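Local coordinates for protein aminotransferase, class I and II (Erwinia tasmaniensis, PDB 5Z0Q) that belongs to the class I and II aminotransferase family, built on the type I fold, and binds pyridoxal-5'-phosphate in a two-chain assembly, at residues 126-131 against 168-173; 148-153 against 321-326; 175-180 against 355-360; 305-310 against 363-368. One frame throughout, in Å; residues are numbered along the deposited sequence.

How the contacts relate
Contacts 1, 3 and 4 are buried, whereas contact 2 is partly buried, between the outer strands of the two sheets. Contact 1 packs a helix on the large sheet; contact 4 sets helix 290-313 against the end of strand 362-364 and the residues after it. Both are apolar and aromatic. Contacts 2 and 3 bridge the two sheets through loops, the former by a salt bridge, the latter by a proline-aromatic pair beside the cofactor. Segment 148-153 meets 175-180 through Trp151 O and Thr180 OG1, while Asn176 of contact 3 is weakly hydrogen-bonded to Arg364 of contact 4. Phe357 of contact 3 packs on Pro126 of contact 1, and Phe326 of contact 2 on Phe367 of contact 4.

Contact 1. Residues 126-131 against 168-173; sequences PPFFLA and LLLLCN
The backbone O of Leu171 lies against the edge of the Phe128 ring, near its plane, 3.2 Å from CE2 and 3.5 Å from CZ of Phe128. No hydrogen bond crosses between the two segments. The same edge of the ring carries on past Leu170, whose CB is 3.4 Å from Phe128 CD2. With its CG anti to the carbonyl carbon (chi1 -57°), Leu170 runs back alongside Phe128 in the opposite direction and brings CD1 close to Phe128 O. Further along the strand, Cys172 CB meets Phe128 CZ obliquely at 4.1 Å. Cys172 SG is 5.3 Å from the centroid of the Phe128 ring and 43° off its normal, an oblique sulfur-aromatic contact. One aromatic side chain therefore spans three consecutive strand residues. Ile104 of helix 101-111 and Asp204 of strand 200-204 also touch Phe128, while Cys202 and Ser120 of the flanking strands touch Leu170. Helix 127-131 runs nearly antiparallel to strand 168-172, at 160°, with the axes 10.0 Å apart at closest approach. Such packing of a helix on a central strand is characteristic of the large domain of type I fold pyridoxal-phosphate enzymes, and here the strand ends at Cys172 in the cofactor pocket.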
loop_
_atom_site.group_PDB
_atom_site.type_symbol
_atom_site.label_atom_id
_atom_site.label_comp_id
_atom_site.label_asym_id
_atom_site.label_seq_id
_atom_site.Cartn_x
_atom_site.Cartn_y
_atom_site.Cartn_z
ATOM N N PRO A 126 -8.636 0.067 17.616
ATOM C CA PRO A 126 -9.733 -0.790 17.119
ATOM C C PRO A 126 -9.257 -1.941 16.242
ATOM O O PRO A 126 -9.789 -3.054 16.369
ATOM C CB PRO A 126 -10.614 0.192 16.333
ATOM C CG PRO A 126 -10.394 1.495 17.019
ATOM C CD PRO A 126 -8.956 1.499 17.479
ATOM N N PRO A 127 -8.284 -1.745 15.338
ATOM C CA PRO A 127 -7.834 -2.884 14.514
ATOM C C PRO A 127 -7.280 -4.061 15.308
ATOM O O PRO A 127 -7.088 -5.133 14.720
ATOM C CB PRO A 127 -6.753 -2.265 13.620
ATOM C CG PRO A 127 -7.154 -0.861 13.496
ATOM C CD PRO A 127 -7.680 -0.489 14.849
ATOM N N PHE A 128 -7.026 -3.907 16.609
ATOM C CA PHE A 128 -6.453 -5.009 17.379
ATOM C C PHE A 128 -7.446 -6.150 17.551
ATOM O O PHE A 128 -7.062 -7.324 17.499
ATOM C CB PHE A 128 -5.964 -4.507 18.734
ATOM C CG PHE A 128 -4.552 -4.010 18.713
ATOM C CD1 PHE A 128 -4.240 -2.798 18.127
ATOM C CD2 PHE A 128 -3.533 -4.761 19.269
ATOM C CE1 PHE A 128 -2.941 -2.341 18.103
ATOM C CE2 PHE A 128 -2.233 -4.309 19.249
ATOM C CZ PHE A 128 -1.936 -3.098 18.665
ATOM N N PHE A 129 -8.722 -5.836 17.767
ATOM C CA PHE A 129 -9.754 -6.863 17.790
ATOM C C PHE A 129 -10.554 -6.924 16.496
ATOM O O PHE A 129 -11.363 -7.843 16.329
ATOM C CB PHE A 129 -10.701 -6.655 18.983
ATOM C CG PHE A 129 -11.324 -5.290 19.042
ATOM C CD1 PHE A 129 -10.697 -4.258 19.719
ATOM C CD2 PHE A 129 -12.547 -5.045 18.440
ATOM C CE1 PHE A 129 -11.269 -3.003 19.783
ATOM C CE2 PHE A 129 -13.125 -3.792 18.500
ATOM C CZ PHE A 129 -12.486 -2.770 19.173
ATOM N N LEU A 130 -10.342 -5.976 15.580
ATOM C CA LEU A 130 -10.963 -6.059 14.263
ATOM C C LEU A 130 -10.234 -7.038 13.353
ATOM O O LEU A 130 -10.866 -7.672 12.501
ATOM C CB LEU A 130 -11.009 -4.676 13.612
ATOM C CG LEU A 130 -12.378 -3.996 13.536
ATOM C CD1 LEU A 130 -12.984 -3.833 14.923
ATOM C CD2 LEU A 130 -12.271 -2.651 12.832
ATOM N N ALA A 131 -8.913 -7.173 13.514
ATOM C CA ALA A 131 -8.169 -8.115 12.680
ATOM C C ALA A 131 -8.558 -9.563 12.959
ATOM O O ALA A 131 -8.793 -10.310 11.992
ATOM C CB ALA A 131 -6.663 -7.881 12.841
ATOM N N LEU A 168 -1.621 -15.776 20.057
ATOM C CA LEU A 168 -0.986 -14.517 19.681
ATOM C C LEU A 168 -1.398 -13.431 20.664
ATOM O O LEU A 168 -2.591 -13.157 20.827
ATOM C CB LEU A 168 -1.362 -14.122 18.252
ATOM C CG LEU A 168 -0.761 -12.829 17.700
ATOM C CD1 LEU A 168 0.757 -12.871 17.749
ATOM C CD2 LEU A 168 -1.244 -12.583 16.279
ATOM N N LEU A 169 -0.412 -12.812 21.308
ATOM C CA LEU A 169 -0.643 -11.725 22.252
ATOM C C LEU A 169 -0.404 -10.396 21.547
ATOM O O LEU A 169 0.693 -10.148 21.037
ATOM C CB LEU A 169 0.270 -11.857 23.471
ATOM C CG LEU A 169 0.236 -10.690 24.461
ATOM C CD1 LEU A 169 -1.143 -10.552 25.088
ATOM C CD2 LEU A 169 1.302 -10.857 25.532
ATOM N N LEU A 170 -1.426 -9.543 21.526
ATOM C CA LEU A 170 -1.359 -8.246 20.862
ATOM C C LEU A 170 -1.152 -7.165 21.918
ATOM O O LEU A 170 -2.057 -6.879 22.709
ATOM C CB LEU A 170 -2.627 -7.990 20.052
ATOM C CG LEU A 170 -2.974 -9.027 18.982
ATOM C CD1 LEU A 170 -4.242 -8.631 18.250
ATOM C CD2 LEU A 170 -1.826 -9.199 18.004
ATOM N N LEU A 171 0.036 -6.566 21.927
ATOM C CA LEU A 171 0.384 -5.513 22.867
ATOM C C LEU A 171 0.450 -4.167 22.157
ATOM O O LEU A 171 0.511 -4.086 20.927
ATOM C CB LEU A 171 1.723 -5.805 23.552
ATOM C CG LEU A 171 1.792 -7.058 24.424
ATOM C CD1 LEU A 171 3.162 -7.175 25.071
ATOM C CD2 LEU A 171 0.693 -7.041 25.475
ATOM N N CYS A 172 0.440 -3.102 22.958
ATOM C CA CYS A 172 0.472 -1.740 22.433
ATOM C C CYS A 172 1.215 -0.874 23.440
ATOM O O CYS A 172 0.672 -0.553 24.499
ATOM C CB CYS A 172 -0.941 -1.216 22.186
ATOM S SG CYS A 172 -1.029 0.407 21.399
ATOM N N ASN A 173 2.455 -0.503 23.113
ATOM C CA ASN A 173 3.295 0.274 24.017
ATOM C C ASN A 173 4.060 1.343 23.243
ATOM O O ASN A 173 4.945 1.009 22.445
ATOM C CB ASN A 173 4.265 -0.642 24.765
ATOM C CG ASN A 173 5.163 0.114 25.723
ATOM O OD1 ASN A 173 4.824 1.205 26.182
ATOM N ND2 ASN A 173 6.316 -0.465 26.032
#

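Contact 2. Residues 148-153 against 321-326; sequences QQRWVL and TPEASF
Bends at chi2 and chi3 (chi3 -31°) turn the Arg150 chain back toward Glu323, which comes to meet it with CG anti to its own carbonyl carbon and the rest of its chain extended. The two side chains cross at about a right angle, and a single nitrogen of Arg150 makes the polar contact. NH1 of Arg150 donates to Glu323 OE2 at 3.1 Å, with a nearly straight N-H...O angle of 170°. That oxygen lies in the guanidinium plane and is approached on its syn side. The second oxygen, Glu323 OE1, is 3.0 Å from Arg150 NH1, but its bond is bent and weak. Since the guanidinium and carboxylate planes are 69° apart, the pair is a salt bridge with both oxygens on one nitrogen, rather than the coplanar two-nitrogen, two-oxygen form. Other groups share both ends: Arg150 NH1 also gives a weak hydrogen bond to Val181 O, Arg150 NH2 forms a salt bridge with Glu186 of helix 184-197, Glu323 OE2 another with Arg183 NH2, and Glu323 OE1 accepts from Val181 N. The contact thereby ties the residue next to strand 151-152 of the large sheet to the loop between strands 318-319 and 329-331. With two arginines and a backbone N-H around its oxygens, the buried carboxylate of Glu323 is probably held ionised and fixed in rotation.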
loop_
_atom_site.group_PDB
_atom_site.type_symbol
_atom_site.label_atom_id
_atom_site.label_comp_id
_atom_site.label_asym_id
_atom_site.label_seq_id
_atom_site.Cartn_x
_atom_site.Cartn_y
_atom_site.Cartn_z
ATOM N N GLN A 148 -3.111 4.236 40.576
ATOM C CA GLN A 148 -2.201 5.366 40.770
ATOM C C GLN A 148 -2.273 6.338 39.594
ATOM O O GLN A 148 -1.256 6.797 39.069
ATOM C CB GLN A 148 -0.766 4.888 41.000
ATOM C CG GLN A 148 -0.563 4.130 42.302
ATOM C CD GLN A 148 0.903 3.916 42.624
ATOM O OE1 GLN A 148 1.465 2.857 42.344
ATOM N NE2 GLN A 148 1.531 4.925 43.218
ATOM N N GLN A 149 -3.504 6.645 39.180
ATOM C CA GLN A 149 -3.764 7.557 38.065
ATOM C C GLN A 149 -3.082 7.080 36.786
ATOM O O GLN A 149 -2.586 7.879 35.990
ATOM C CB GLN A 149 -3.340 8.987 38.410
ATOM C CG GLN A 149 -4.073 9.583 39.598
ATOM C CD GLN A 149 -3.576 10.971 39.951
ATOM O OE1 GLN A 149 -4.272 11.964 39.739
ATOM N NE2 GLN A 149 -2.367 11.047 40.494
ATOM N N ARG A 150 -3.047 5.762 36.593
ATOM C CA ARG A 150 -2.478 5.161 35.397
ATOM C C ARG A 150 -3.312 3.958 34.986
ATOM O O ARG A 150 -3.810 3.218 35.839
ATOM C CB ARG A 150 -1.026 4.717 35.611
ATOM C CG ARG A 150 -0.029 5.842 35.799
ATOM C CD ARG A 150 1.311 5.447 35.208
ATOM N NE ARG A 150 1.535 4.007 35.309
ATOM C CZ ARG A 150 2.517 3.359 34.694
ATOM N NH1 ARG A 150 3.372 4.023 33.929
ATOM N NH2 ARG A 150 2.644 2.048 34.840
ATOM N N TRP A 151 -3.450 3.764 33.678
ATOM C CA TRP A 151 -4.139 2.601 33.129
ATOM C C TRP A 151 -3.128 1.473 32.968
ATOM O O TRP A 151 -2.269 1.521 32.081
ATOM C CB TRP A 151 -4.806 2.942 31.800
ATOM C CG TRP A 151 -6.007 3.818 31.949
ATOM C CD1 TRP A 151 -6.109 5.135 31.612
ATOM C CD2 TRP A 151 -7.280 3.441 32.487
ATOM N NE1 TRP A 151 -7.370 5.600 31.899
ATOM C CE2 TRP A 151 -8.108 4.580 32.439
ATOM C CE3 TRP A 151 -7.800 2.249 33.003
ATOM C CZ2 TRP A 151 -9.429 4.563 32.885
ATOM C CZ3 TRP A 151 -9.112 2.235 33.446
ATOM C CH2 TRP A 151 -9.910 3.384 33.384
ATOM N N VAL A 152 -3.227 0.462 33.825
ATOM C CA VAL A 152 -2.289 -0.650 33.829
ATOM C C VAL A 152 -2.988 -1.902 33.314
ATOM O O VAL A 152 -4.219 -2.021 33.334
ATOM C CB VAL A 152 -1.691 -0.892 35.232
ATOM C CG1 VAL A 152 -0.952 0.347 35.713
ATOM C CG2 VAL A 152 -2.783 -1.280 36.215
ATOM N N LEU A 153 -2.181 -2.849 32.844
ATOM C CA LEU A 153 -2.662 -4.120 32.321
ATOM C C LEU A 153 -2.217 -5.247 33.241
ATOM O O LEU A 153 -1.032 -5.347 33.580
ATOM C CB LEU A 153 -2.144 -4.358 30.901
ATOM C CG LEU A 153 -2.518 -5.697 30.262
ATOM C CD1 LEU A 153 -4.028 -5.861 30.191
ATOM C CD2 LEU A 153 -1.897 -5.816 28.880
ATOM N N THR A 321 -3.676 11.781 32.876
ATOM C CA THR A 321 -2.671 12.495 32.104
ATOM C C THR A 321 -1.879 11.500 31.263
ATOM O O THR A 321 -1.195 10.632 31.826
ATOM C CB THR A 321 -1.736 13.276 33.022
ATOM O OG1 THR A 321 -2.485 14.263 33.742
ATOM C CG2 THR A 321 -0.649 13.964 32.210
ATOM N N PRO A 322 -1.947 11.577 29.934
ATOM C CA PRO A 322 -1.268 10.573 29.105
ATOM C C PRO A 322 0.243 10.727 29.185
ATOM O O PRO A 322 0.784 11.815 28.976
ATOM C CB PRO A 322 -1.791 10.865 27.694
ATOM C CG PRO A 322 -2.156 12.316 27.727
ATOM C CD PRO A 322 -2.654 12.585 29.123
ATOM N N GLU A 323 0.924 9.625 29.495
ATOM C CA GLU A 323 2.379 9.626 29.478
ATOM C C GLU A 323 2.945 9.723 28.067
ATOM O O GLU A 323 4.144 9.982 27.916
ATOM C CB GLU A 323 2.908 8.369 30.173
ATOM C CG GLU A 323 2.558 8.293 31.653
ATOM C CD GLU A 323 3.069 7.027 32.317
ATOM O OE1 GLU A 323 3.118 5.973 31.647
ATOM O OE2 GLU A 323 3.427 7.087 33.513
ATOM N N ALA A 324 2.117 9.534 27.041
ATOM C CA ALA A 324 2.558 9.612 25.653
ATOM C C ALA A 324 1.527 10.383 24.844
ATOM O O ALA A 324 0.359 9.987 24.781
ATOM C CB ALA A 324 2.772 8.217 25.059
ATOM N N SER A 325 1.967 11.481 24.233
ATOM C CA SER A 325 1.127 12.289 23.363
ATOM C C SER A 325 0.608 11.451 22.192
ATOM O O SER A 325 1.191 10.426 21.826
ATOM C CB SER A 325 1.928 13.496 22.867
ATOM O OG SER A 325 1.723 14.613 23.713
ATOM N N PHE A 326 -0.501 11.892 21.587
ATOM C CA PHE A 326 -1.169 13.164 21.878
ATOM C C PHE A 326 -2.660 12.997 22.157
ATOM O O PHE A 326 -3.477 13.824 21.747
ATOM C CB PHE A 326 -0.962 14.135 20.711
ATOM C CG PHE A 326 -1.036 13.483 19.358
ATOM C CD1 PHE A 326 -2.254 13.318 18.718
ATOM C CD2 PHE A 326 0.113 13.029 18.728
ATOM C CE1 PHE A 326 -2.326 12.716 17.475
ATOM C CE2 PHE A 326 0.048 12.424 17.487
ATOM C CZ PHE A 326 -1.173 12.267 16.858
#

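Contact 3. Residues 175-180 against 355-360; sequences HNPGGT and RDFGND. With PLP (pyridoxal-5'-phosphate), chain M.
The loop that follows strand 166-172 on its way to helix 184-197 carries the Asn-Pro pair typical of this aminotransferase family, and here Asn176 and Pro177 meet Phe357. The peptide bond between Asn176 and Pro177 is cis, and Pro177 lies over one face of the Phe357 ring, with CB above it and CG 4.0 Å from Phe357 CD2. The two side chains slide past each other in opposite directions. At the edge of the same ring, near its plane, Asn176 ND2 lies 4.2 Å from Phe357 CE2. With CG anti to its backbone N (chi1 -168°), Asn176 extends toward the cofactor, where ND2 is 3.1 Å from O3 of pyridoxal-5'-phosphate. The cofactor is also hydrogen-bonded to Val100 N and Val101 N and to Tyr66 OH of the second subunit. Within the loop, His175 N donates to Thr180 O at 3.0 Å, closing the turn. The ring of Phe357 also touches Arg364, whose NH1 gives a weak hydrogen bond to Asn176 OD1. With its oxygen facing Arg364, its nitrogen facing the cofactor O3 and the Phe357 edge beside ND2, the Asn176 amide is probably held in one orientation.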
loop_
_atom_site.group_PDB
_atom_site.type_symbol
_atom_site.label_atom_id
_atom_site.label_comp_id
_atom_site.label_asym_id
_atom_site.label_seq_id
_atom_site.Cartn_x
_atom_site.Cartn_y
_atom_site.Cartn_z
ATOM N N HIS A 175 0.397 2.812 24.875
ATOM C CA HIS A 175 -0.923 2.240 24.653
ATOM C C HIS A 175 -1.884 3.278 24.090
ATOM O O HIS A 175 -2.066 4.350 24.672
ATOM C CB HIS A 175 -1.482 1.662 25.953
ATOM C CG HIS A 175 -2.790 0.960 25.778
ATOM N ND1 HIS A 175 -3.991 1.633 25.700
ATOM C CD2 HIS A 175 -3.087 -0.356 25.659
ATOM C CE1 HIS A 175 -4.970 0.761 25.540
ATOM N NE2 HIS A 175 -4.448 -0.453 25.513
ATOM N N ASN A 176 -2.496 2.948 22.960
ATOM C CA ASN A 176 -3.615 3.684 22.386
ATOM C C ASN A 176 -4.919 3.042 22.846
ATOM O O ASN A 176 -5.097 1.832 22.663
ATOM C CB ASN A 176 -3.536 3.671 20.864
ATOM C CG ASN A 176 -4.493 4.653 20.214
ATOM O OD1 ASN A 176 -4.728 5.745 20.727
ATOM N ND2 ASN A 176 -5.047 4.267 19.072
ATOM N N PRO A 177 -5.862 3.799 23.427
ATOM C CA PRO A 177 -5.905 5.255 23.577
ATOM C C PRO A 177 -5.459 5.802 24.934
ATOM O O PRO A 177 -5.411 7.022 25.099
ATOM C CB PRO A 177 -7.385 5.554 23.367
ATOM C CG PRO A 177 -8.059 4.371 24.016
ATOM C CD PRO A 177 -7.138 3.184 23.835
ATOM N N GLY A 178 -5.147 4.920 25.886
ATOM C CA GLY A 178 -4.845 5.382 27.233
ATOM C C GLY A 178 -3.649 6.314 27.294
ATOM O O GLY A 178 -3.645 7.286 28.053
ATOM N N GLY A 179 -2.623 6.038 26.493
ATOM C CA GLY A 179 -1.395 6.801 26.552
ATOM C C GLY A 179 -0.396 6.314 27.574
ATOM O O GLY A 179 0.554 7.042 27.887
ATOM N N THR A 180 -0.574 5.106 28.102
ATOM C CA THR A 180 0.307 4.586 29.135
ATOM C C THR A 180 1.629 4.126 28.534
ATOM O O THR A 180 1.649 3.390 27.541
ATOM C CB THR A 180 -0.363 3.426 29.870
ATOM O OG1 THR A 180 -1.545 3.896 30.529
ATOM C CG2 THR A 180 0.585 2.826 30.898
ATOM N N ARG A 355 -16.694 3.928 21.848
ATOM C CA ARG A 355 -17.335 2.657 21.523
ATOM C C ARG A 355 -16.495 1.856 20.536
ATOM O O ARG A 355 -16.429 0.624 20.620
ATOM C CB ARG A 355 -18.735 2.906 20.961
ATOM C CG ARG A 355 -19.503 1.642 20.616
ATOM C CD ARG A 355 -20.872 1.965 20.033
ATOM N NE ARG A 355 -21.677 2.778 20.940
ATOM C CZ ARG A 355 -22.435 2.284 21.915
ATOM N NH1 ARG A 355 -22.493 0.975 22.115
ATOM N NH2 ARG A 355 -23.135 3.101 22.693
ATOM N N ASP A 356 -15.842 2.542 19.595
ATOM C CA ASP A 356 -14.968 1.866 18.645
ATOM C C ASP A 356 -13.743 1.263 19.319
ATOM O O ASP A 356 -13.162 0.312 18.786
ATOM C CB ASP A 356 -14.539 2.841 17.548
ATOM C CG ASP A 356 -15.715 3.570 16.926
ATOM O OD1 ASP A 356 -16.798 2.958 16.803
ATOM O OD2 ASP A 356 -15.557 4.756 16.566
ATOM N N PHE A 357 -13.341 1.790 20.475
ATOM C CA PHE A 357 -12.216 1.254 21.226
ATOM C C PHE A 357 -12.628 0.197 22.243
ATOM O O PHE A 357 -11.756 -0.483 22.795
ATOM C CB PHE A 357 -11.472 2.387 21.943
ATOM C CG PHE A 357 -10.981 3.471 21.025
ATOM C CD1 PHE A 357 -11.788 4.553 20.714
ATOM C CD2 PHE A 357 -9.709 3.412 20.478
ATOM C CE1 PHE A 357 -11.337 5.553 19.873
ATOM C CE2 PHE A 357 -9.253 4.410 19.635
ATOM C CZ PHE A 357 -10.068 5.482 19.333
ATOM N N GLY A 358 -13.924 0.043 22.504
ATOM C CA GLY A 358 -14.394 -0.977 23.420
ATOM C C GLY A 358 -14.878 -0.438 24.751
ATOM O O GLY A 358 -14.854 -1.156 25.754
ATOM N N ASN A 359 -15.325 0.819 24.774
ATOM C CA ASN A 359 -15.802 1.437 26.015
ATOM C C ASN A 359 -16.601 2.687 25.627
ATOM O O ASN A 359 -16.032 3.764 25.449
ATOM C CB ASN A 359 -14.656 1.777 26.947
ATOM C CG ASN A 359 -15.115 2.044 28.365
ATOM O OD1 ASN A 359 -16.201 2.578 28.591
ATOM N ND2 ASN A 359 -14.285 1.673 29.334
ATOM N N ASP A 360 -17.921 2.525 25.516
ATOM C CA ASP A 360 -18.805 3.607 25.075
ATOM C C ASP A 360 -18.963 4.725 26.110
ATOM O O ASP A 360 -19.779 5.626 25.877
ATOM C CB ASP A 360 -20.179 3.045 24.706
ATOM C CG ASP A 360 -20.986 2.625 25.922
ATOM O OD1 ASP A 360 -20.382 2.162 26.912
ATOM O OD2 ASP A 360 -22.228 2.758 25.885
HETATM N N1 PLP M . -1.113 1.837 15.498
HETATM C C2 PLP M . -1.685 2.627 16.475
HETATM C C2A PLP M . -1.790 2.121 17.884
HETATM C C3 PLP M . -2.158 3.895 16.157
HETATM O O3 PLP M . -2.724 4.679 17.127
HETATM C C4 PLP M . -2.057 4.365 14.852
HETATM C C4A PLP M . -2.404 5.791 14.540
HETATM C C5 PLP M . -1.485 3.563 13.872
HETATM C C6 PLP M . -1.012 2.298 14.200
HETATM C C5A PLP M . -1.380 4.084 12.456
HETATM O O4P PLP M . -1.281 3.024 11.532
HETATM P P PLP M . -1.444 3.328 9.959
HETATM O O1P PLP M . -2.692 4.150 9.733
HETATM O O2P PLP M . -1.549 2.031 9.191
HETATM O O3P PLP M . -0.233 4.100 9.493
#

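Contact 4. Residues 305-310 against 363-368; sequences DMLAQH and VRFNFG
Both methyls of Leu307 are packed against aromatic rings. CD1 sits over the centre of the Phe365 ring, 3.6 Å from its centroid and 9° off the ring normal, a CH-pi contact over the face. CD2 fills the junction between the two rings, 3.6 Å from Phe365 CD1 and 3.5 Å from Phe367 CD2, where it approaches the Phe367 ring obliquely. Leu307 crosses Phe367 at about a right angle. The two phenylalanines reach it by different torsions: Phe365 holds CG anti to its backbone N (chi1 -162°), whereas Phe367 has CG between N and the carbonyl carbon (chi1 58°), which brings its ring round to the same leucine. Around the edge of the Phe365 ring, the backbone N of Phe367 lies in its plane. The loose side of helix 305-310 is that of Asp305 and Gln309, both exposed, the latter bonding along the helix through OE1 to Arg313 NH2; Ala308, by contrast, is buried against Thr321. Asn366, between the two rings in sequence, points away from the helix. Its OD1 accepts from Gly368 N at 2.9 Å to form an Asx turn, while ND2 bonds to Asp42 O. Helix 371-385 lies against the cluster, its Leu378 resting on Leu307 and its Leu374 and Met381 on Phe365. Phe365 thus lies between helices 290-313 and 371-385 and the sheet formed by strands 349-353, 362-364 and 329-331, whereas Phe367 packs against Ser325 and Phe326 of the loop between strands 318-319 and 329-331.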
loop_
_atom_site.group_PDB
_atom_site.type_symbol
_atom_site.label_atom_id
_atom_site.label_comp_id
_atom_site.label_asym_id
_atom_site.label_seq_id
_atom_site.Cartn_x
_atom_site.Cartn_y
_atom_site.Cartn_z
ATOM N N ASP A 305 -0.900 19.336 29.495
ATOM C CA ASP A 305 -1.109 19.806 30.861
ATOM C C ASP A 305 -2.321 20.723 30.961
ATOM O O ASP A 305 -3.011 20.730 31.986
ATOM C CB ASP A 305 0.144 20.522 31.367
ATOM C CG ASP A 305 1.332 19.589 31.505
ATOM O OD1 ASP A 305 1.180 18.382 31.222
ATOM O OD2 ASP A 305 2.418 20.063 31.897
ATOM N N MET A 306 -2.598 21.498 29.911
ATOM C CA MET A 306 -3.770 22.367 29.929
ATOM C C MET A 306 -5.057 21.556 29.852
ATOM O O MET A 306 -6.008 21.818 30.597
ATOM C CB MET A 306 -3.695 23.368 28.777
ATOM C CG MET A 306 -4.723 24.482 28.853
ATOM S SD MET A 306 -4.680 25.522 27.384
ATOM C CE MET A 306 -2.914 25.737 27.201
ATOM N N LEU A 307 -5.103 20.567 28.955
ATOM C CA LEU A 307 -6.286 19.720 28.846
ATOM C C LEU A 307 -6.508 18.914 30.118
ATOM O O LEU A 307 -7.649 18.747 30.565
ATOM C CB LEU A 307 -6.150 18.790 27.639
ATOM C CG LEU A 307 -7.209 17.697 27.473
ATOM C CD1 LEU A 307 -8.561 18.291 27.121
ATOM C CD2 LEU A 307 -6.776 16.689 26.422
ATOM N N ALA A 308 -5.428 18.411 30.722
ATOM C CA ALA A 308 -5.558 17.590 31.922
ATOM C C ALA A 308 -6.102 18.404 33.089
ATOM O O ALA A 308 -7.021 17.964 33.790
ATOM C CB ALA A 308 -4.210 16.966 32.282
ATOM N N GLN A 309 -5.549 19.598 33.313
ATOM C CA GLN A 309 -6.037 20.441 34.398
ATOM C C GLN A 309 -7.455 20.934 34.135
ATOM O O GLN A 309 -8.230 21.123 35.080
ATOM C CB GLN A 309 -5.087 21.621 34.609
ATOM C CG GLN A 309 -5.530 22.599 35.686
ATOM C CD GLN A 309 -4.448 23.599 36.046
ATOM O OE1 GLN A 309 -4.737 24.723 36.460
ATOM N NE2 GLN A 309 -3.192 23.193 35.898
ATOM N N HIS A 310 -7.820 21.129 32.867
ATOM C CA HIS A 310 -9.149 21.636 32.546
ATOM C C HIS A 310 -10.221 20.563 32.705
ATOM O O HIS A 310 -11.323 20.851 33.188
ATOM C CB HIS A 310 -9.172 22.193 31.124
ATOM C CG HIS A 310 -10.426 22.936 30.790
ATOM N ND1 HIS A 310 -10.579 24.283 31.041
ATOM C CD2 HIS A 310 -11.590 22.520 30.239
ATOM C CE1 HIS A 310 -11.782 24.666 30.652
ATOM N NE2 HIS A 310 -12.416 23.615 30.162
ATOM N N VAL A 363 -14.365 9.225 25.548
ATOM C CA VAL A 363 -14.127 9.931 24.296
ATOM C C VAL A 363 -12.636 10.217 24.192
ATOM O O VAL A 363 -11.993 10.576 25.186
ATOM C CB VAL A 363 -14.945 11.239 24.201
ATOM C CG1 VAL A 363 -16.421 10.933 23.995
ATOM C CG2 VAL A 363 -14.743 12.092 25.447
ATOM N N ARG A 364 -12.081 10.048 22.995
ATOM C CA ARG A 364 -10.664 10.293 22.775
ATOM C C ARG A 364 -10.459 11.728 22.305
ATOM O O ARG A 364 -11.078 12.164 21.330
ATOM C CB ARG A 364 -10.082 9.307 21.760
ATOM C CG ARG A 364 -8.564 9.192 21.835
ATOM C CD ARG A 364 -8.013 8.168 20.857
ATOM N NE ARG A 364 -8.167 8.596 19.469
ATOM C CZ ARG A 364 -7.610 7.979 18.433
ATOM N NH1 ARG A 364 -6.857 6.904 18.625
ATOM N NH2 ARG A 364 -7.802 8.438 17.203
ATOM N N PHE A 365 -9.592 12.455 23.005
ATOM C CA PHE A 365 -9.338 13.866 22.743
ATOM C C PHE A 365 -8.009 14.008 22.011
ATOM O O PHE A 365 -6.967 13.578 22.519
ATOM C CB PHE A 365 -9.319 14.658 24.052
ATOM C CG PHE A 365 -9.485 16.143 23.876
ATOM C CD1 PHE A 365 -8.493 16.904 23.281
ATOM C CD2 PHE A 365 -10.626 16.781 24.329
ATOM C CE1 PHE A 365 -8.644 18.267 23.125
ATOM C CE2 PHE A 365 -10.780 18.145 24.177
ATOM C CZ PHE A 365 -9.788 18.887 23.574
ATOM N N ASN A 366 -8.043 14.616 20.830
ATOM C CA ASN A 366 -6.841 14.869 20.040
ATOM C C ASN A 366 -6.413 16.311 20.291
ATOM O O ASN A 366 -6.973 17.246 19.712
ATOM C CB ASN A 366 -7.099 14.608 18.560
ATOM C CG ASN A 366 -5.826 14.624 17.727
ATOM O OD1 ASN A 366 -4.820 15.224 18.111
ATOM N ND2 ASN A 366 -5.868 13.963 16.576
ATOM N N PHE A 367 -5.418 16.496 21.158
ATOM C CA PHE A 367 -4.845 17.812 21.399
ATOM C C PHE A 367 -3.566 18.040 20.599
ATOM O O PHE A 367 -2.749 18.889 20.971
ATOM C CB PHE A 367 -4.599 18.030 22.895
ATOM C CG PHE A 367 -3.700 17.007 23.535
ATOM C CD1 PHE A 367 -2.328 17.199 23.581
ATOM C CD2 PHE A 367 -4.231 15.870 24.121
ATOM C CE1 PHE A 367 -1.502 16.266 24.181
ATOM C CE2 PHE A 367 -3.410 14.936 24.727
ATOM C CZ PHE A 367 -2.044 15.133 24.756
ATOM N N GLY A 368 -3.380 17.298 19.509
ATOM C CA GLY A 368 -2.289 17.553 18.589
ATOM C C GLY A 368 -2.657 18.634 17.595
ATOM O O GLY A 368 -2.990 18.348 16.441
#